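Local coordinates for xylosidase (Xanthomonas axonopodis pv. citri, PDB 6XN2), which probably hydrolyses the xylosidic bonds of xylo-oligosaccharides as a calcium-containing xylosidase of glycoside hydrolase family 43, at residues 223-226 with 227-230; 249-252 with 253-256. All blocks are in the same frame, centred on the assembly; numbering follows the deposited sequence.

Contact 1 (223-226 with 227-230); sequences HERM and IDLA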
loop_
_atom_site.group_PDB
_atom_site.type_symbol
_atom_site.label_atom_id
_atom_site.label_comp_id
_atom_site.label_asym_id
_atom_site.label_seq_id
_atom_site.Cartn_x
_atom_site.Cartn_y
_atom_site.Cartn_z
ATOM N N HIS A 223 10.671 -13.365 9.740
ATOM C CA HIS A 223 10.957 -14.591 10.500
ATOM C C HIS A 223 9.724 -15.485 10.386
ATOM O O HIS A 223 8.611 -15.010 10.290
ATOM C CB HIS A 223 11.284 -14.213 11.943
ATOM C CG HIS A 223 11.834 -15.309 12.787
ATOM N ND1 HIS A 223 11.040 -16.228 13.410
ATOM C CD2 HIS A 223 13.092 -15.618 13.136
ATOM C CE1 HIS A 223 11.783 -17.068 14.078
ATOM N NE2 HIS A 223 13.031 -16.709 13.942
ATOM N N GLU A 224 9.912 -16.777 10.590
ATOM C CA GLU A 224 8.828 -17.733 10.593
ATOM C C GLU A 224 7.745 -17.422 11.614
ATOM O O GLU A 224 6.627 -17.754 11.442
ATOM C CB GLU A 224 9.360 -19.153 10.790
ATOM C CG GLU A 224 9.959 -19.378 12.158
ATOM C CD GLU A 224 10.707 -20.693 12.306
ATOM O OE1 GLU A 224 10.294 -21.697 11.708
ATOM O OE2 GLU A 224 11.694 -20.721 13.041
ATOM N N ARG A 225 8.067 -16.782 12.737
ATOM C CA ARG A 225 7.086 -16.354 13.759
ATOM C C ARG A 225 6.268 -15.130 13.309
ATOM O O ARG A 225 5.394 -14.783 14.039
ATOM C CB ARG A 225 7.802 -16.078 15.075
ATOM C CG ARG A 225 8.534 -14.754 15.097
ATOM C CD ARG A 225 9.403 -14.649 16.321
ATOM N NE ARG A 225 8.670 -14.860 17.544
ATOM C CZ ARG A 225 9.035 -14.413 18.721
ATOM N NH1 ARG A 225 10.118 -13.681 18.840
ATOM N NH2 ARG A 225 8.307 -14.678 19.777
ATOM N N MET A 226 6.648 -14.475 12.208
ATOM C CA MET A 226 5.946 -13.404 11.541
ATOM C C MET A 226 5.873 -12.080 12.197
ATOM O O MET A 226 5.525 -11.130 11.577
ATOM C CB MET A 226 4.548 -13.838 11.111
ATOM C CG MET A 226 4.524 -15.034 10.214
ATOM S SD MET A 226 5.058 -14.611 8.579
ATOM C CE MET A 226 3.551 -13.875 7.991
ATOM N N ILE A 227 6.221 -12.016 13.452
ATOM C CA ILE A 227 6.111 -10.736 14.150
ATOM C C ILE A 227 7.482 -10.061 14.301
ATOM O O ILE A 227 7.589 -8.973 14.872
ATOM C CB ILE A 227 5.459 -10.910 15.531
ATOM C CG1 ILE A 227 6.349 -11.764 16.433
ATOM C CG2 ILE A 227 4.074 -11.533 15.394
ATOM C CD1 ILE A 227 5.788 -11.935 17.813
ATOM N N ASP A 228 8.486 -10.676 13.708
ATOM C CA ASP A 228 9.847 -10.106 13.723
ATOM C C ASP A 228 10.464 -10.249 12.340
ATOM O O ASP A 228 10.109 -11.145 11.646
ATOM C CB ASP A 228 10.755 -10.848 14.696
ATOM C CG ASP A 228 10.373 -10.663 16.139
ATOM O OD1 ASP A 228 10.133 -9.561 16.533
ATOM O OD2 ASP A 228 10.358 -11.631 16.838
ATOM N N LEU A 229 11.381 -9.364 11.997
ATOM C CA LEU A 229 12.094 -9.503 10.767
ATOM C C LEU A 229 13.129 -10.582 10.950
ATOM O O LEU A 229 13.601 -10.790 12.011
ATOM C CB LEU A 229 12.829 -8.227 10.407
ATOM C CG LEU A 229 12.077 -6.931 10.464
ATOM C CD1 LEU A 229 12.980 -5.848 9.955
ATOM C CD2 LEU A 229 10.854 -7.038 9.620
ATOM N N ALA A 230 13.494 -11.249 9.888
ATOM C CA ALA A 230 14.529 -12.264 9.988
ATOM C C ALA A 230 15.892 -11.692 9.689
ATOM O O ALA A 230 16.869 -12.366 9.822
ATOM C CB ALA A 230 14.250 -13.398 9.067
#

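Contact 2 (249-252 with 253-256); sequences DDHA and RRFF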
loop_
_atom_site.group_PDB
_atom_site.type_symbol
_atom_site.label_atom_id
_atom_site.label_comp_id
_atom_site.label_asym_id
_atom_site.label_seq_id
_atom_site.Cartn_x
_atom_site.Cartn_y
_atom_site.Cartn_z
ATOM N N ASP A 249 15.455 13.661 -8.619
ATOM C CA ASP A 249 14.719 14.667 -9.338
ATOM C C ASP A 249 13.760 14.128 -10.397
ATOM O O ASP A 249 13.204 14.876 -11.128
ATOM C CB ASP A 249 15.633 15.746 -9.901
ATOM C CG ASP A 249 16.646 15.224 -10.838
ATOM O OD1 ASP A 249 16.541 14.098 -11.292
ATOM O OD2 ASP A 249 17.560 15.968 -11.134
ATOM N N ASP A 250 13.586 12.821 -10.441
ATOM C CA ASP A 250 12.696 12.164 -11.355
ATOM C C ASP A 250 11.414 11.823 -10.642
ATOM O O ASP A 250 11.131 10.709 -10.427
ATOM C CB ASP A 250 13.339 10.913 -11.914
ATOM C CG ASP A 250 12.552 10.293 -13.008
ATOM O OD1 ASP A 250 11.524 10.810 -13.343
ATOM O OD2 ASP A 250 12.946 9.282 -13.528
ATOM N N HIS A 251 10.588 12.816 -10.358
ATOM C CA HIS A 251 9.332 12.605 -9.656
ATOM C C HIS A 251 8.234 11.868 -10.433
ATOM O O HIS A 251 7.296 11.442 -9.865
ATOM C CB HIS A 251 8.777 13.897 -9.088
ATOM C CG HIS A 251 9.672 14.563 -8.107
ATOM N ND1 HIS A 251 9.234 15.510 -7.230
ATOM C CD2 HIS A 251 10.984 14.412 -7.860
ATOM C CE1 HIS A 251 10.236 15.923 -6.490
ATOM N NE2 HIS A 251 11.309 15.273 -6.858
ATOM N N ALA A 252 8.390 11.740 -11.732
ATOM C CA ALA A 252 7.495 11.012 -12.569
ATOM C C ALA A 252 7.605 9.528 -12.303
ATOM O O ALA A 252 6.654 8.848 -12.409
ATOM C CB ALA A 252 7.829 11.285 -13.995
ATOM N N ARG A 253 8.778 9.051 -11.925
ATOM C CA ARG A 253 8.986 7.640 -11.684
ATOM C C ARG A 253 9.504 7.179 -10.317
ATOM O O ARG A 253 9.273 6.082 -9.944
ATOM C CB ARG A 253 9.916 7.092 -12.757
ATOM C CG ARG A 253 9.531 7.441 -14.169
ATOM C CD ARG A 253 10.431 6.800 -15.182
ATOM N NE ARG A 253 11.715 7.438 -15.211
ATOM C CZ ARG A 253 12.700 7.078 -15.996
ATOM N NH1 ARG A 253 12.544 6.090 -16.826
ATOM N NH2 ARG A 253 13.830 7.712 -15.944
ATOM N N ARG A 254 10.223 8.035 -9.606
ATOM C CA ARG A 254 10.840 7.609 -8.329
ATOM C C ARG A 254 9.789 7.276 -7.269
ATOM O O ARG A 254 8.753 7.882 -7.249
ATOM C CB ARG A 254 11.863 8.622 -7.822
ATOM C CG ARG A 254 11.274 9.937 -7.356
ATOM C CD ARG A 254 10.832 9.937 -5.936
ATOM N NE ARG A 254 10.280 11.216 -5.565
ATOM C CZ ARG A 254 9.036 11.572 -5.793
ATOM N NH1 ARG A 254 8.219 10.745 -6.404
ATOM N NH2 ARG A 254 8.602 12.746 -5.413
ATOM N N PHE A 255 10.129 6.335 -6.404
ATOM C CA PHE A 255 9.284 5.887 -5.320
ATOM C C PHE A 255 8.899 6.958 -4.318
ATOM O O PHE A 255 9.705 7.706 -3.916
ATOM C CB PHE A 255 9.970 4.720 -4.617
ATOM C CG PHE A 255 9.303 4.300 -3.353
ATOM C CD1 PHE A 255 8.246 3.453 -3.376
ATOM C CD2 PHE A 255 9.729 4.778 -2.157
ATOM C CE1 PHE A 255 7.622 3.071 -2.237
ATOM C CE2 PHE A 255 9.106 4.403 -1.003
ATOM C CZ PHE A 255 8.043 3.548 -1.047
ATOM N N PHE A 256 7.635 7.014 -3.933
ATOM C CA PHE A 256 7.156 7.953 -2.947
ATOM C C PHE A 256 6.629 7.235 -1.726
ATOM O O PHE A 256 7.095 7.487 -0.674
ATOM C CB PHE A 256 6.077 8.837 -3.494
ATOM C CG PHE A 256 5.676 9.965 -2.601
ATOM C CD1 PHE A 256 4.650 9.830 -1.716
ATOM C CD2 PHE A 256 6.273 11.195 -2.713
ATOM C CE1 PHE A 256 4.254 10.867 -0.937
ATOM C CE2 PHE A 256 5.877 12.232 -1.935
ATOM C CZ PHE A 256 4.868 12.070 -1.048
#

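Contact 1 (223-226 with 227-230)
H223 and D228 face each other in the loop between strands 218-221 and 234-239, where H223 to M226 form a type I beta turn. The two strands are antiparallel neighbours in one sheet of the family 43 beta-propeller. Backbone bonds close this part of the loop. H223 N donates to D228 O at 3.0 Å, nearly straight at 163°. Inside the turn, M226 N donates to H223 O at 2.8 Å. M226 O is hydrogen-bonded to Y132 OH. Past the turn, A230 shares backbone hydrogen bonds with R221 at the end of strand 218-221.

One side chain adds to this polar frame. H223 has CG anti to its own N (chi1 -169°), which swings the ring over the turn. There R225 N donates to H223 ND1 at 3.1 Å, close to the ring plane. ND1 is thus the acceptor, consistent with a proton, if only one is present, on NE2.

The charged pair is R225 and D228. R225 NH1 meets D228 OD2 at 2.9 Å in a salt bridge. Its hydrogen bond is weak, bent to 122°, and the guanidinium and carboxylate planes are far from coplanar. The pair is probably held more by charge than by the bond itself.

M226 points inward and packs on A123 and Y130. A230 CB sits against the H223 backbone, 3.6 Å from H223 N. The I227 side chain crosses that of R225 at a slant, with I227 CG1 3.9 Å from R225 CG. I227 CD1 then lies over one guanidinium face, offset toward the rim and 4.1 Å from R225 NE.

Contact 2 (249-252 with 253-256)
The backbone turns tightly at D250, whose O accepts from R254 N at 2.9 Å, almost in line with the C=O bond, and from R253 N at 3.2 Å, well above the carbonyl plane. The first bond makes an alpha-turn of D250 to R254.

D250 and R253 form a salt bridge over this turn. R253 presents NE and NH2 side-on, and both reach the same oxygen. D250 OD2 takes R253 NE at 2.8 Å on its syn lone pair and R253 NH2 at 3.0 Å. OD2 lies near the guanidinium plane, while the carboxylate is turned 49° from that plane. R253 NH1 goes to E241.

H251 and R254 stack. The guanidinium lies flat on the imidazole, centres 4.1 Å apart and planes at 23°. R254 NH2 sits over one ring face, 3.4 Å from H251 CG. R254 bends at chi2 (86°) to bring it there. D276 binds both groups, through H251 ND1 and R254 NH2, and T274 O takes R254 NH1.

The two arginines therefore each meet acidic partners. Their charges are probably well compensated, and D276, bound to both, would help to hold the ring and the guanidinium face to face.

Following the chain from the N terminus, strand 218-221 comes first. Contact 1 lies in the loop that connects it to its antiparallel neighbour, strand 234-239, and closes the first part of that loop. Strand 234-239 then leads into a longer loop whose last residues form contact 2. Strand 257-264 follows at once and begins with E257, part of the xylose pocket. The two contacts are in series and neither nest nor cross. The centres of contacts 1 and 2 are about 31 Å apart, and they do not touch. Contact 1 packs against strands 121-125 and 128-136 of a neighbouring sheet. Contact 2 ties the start of strand 257-264 to the loop after strand 267-273.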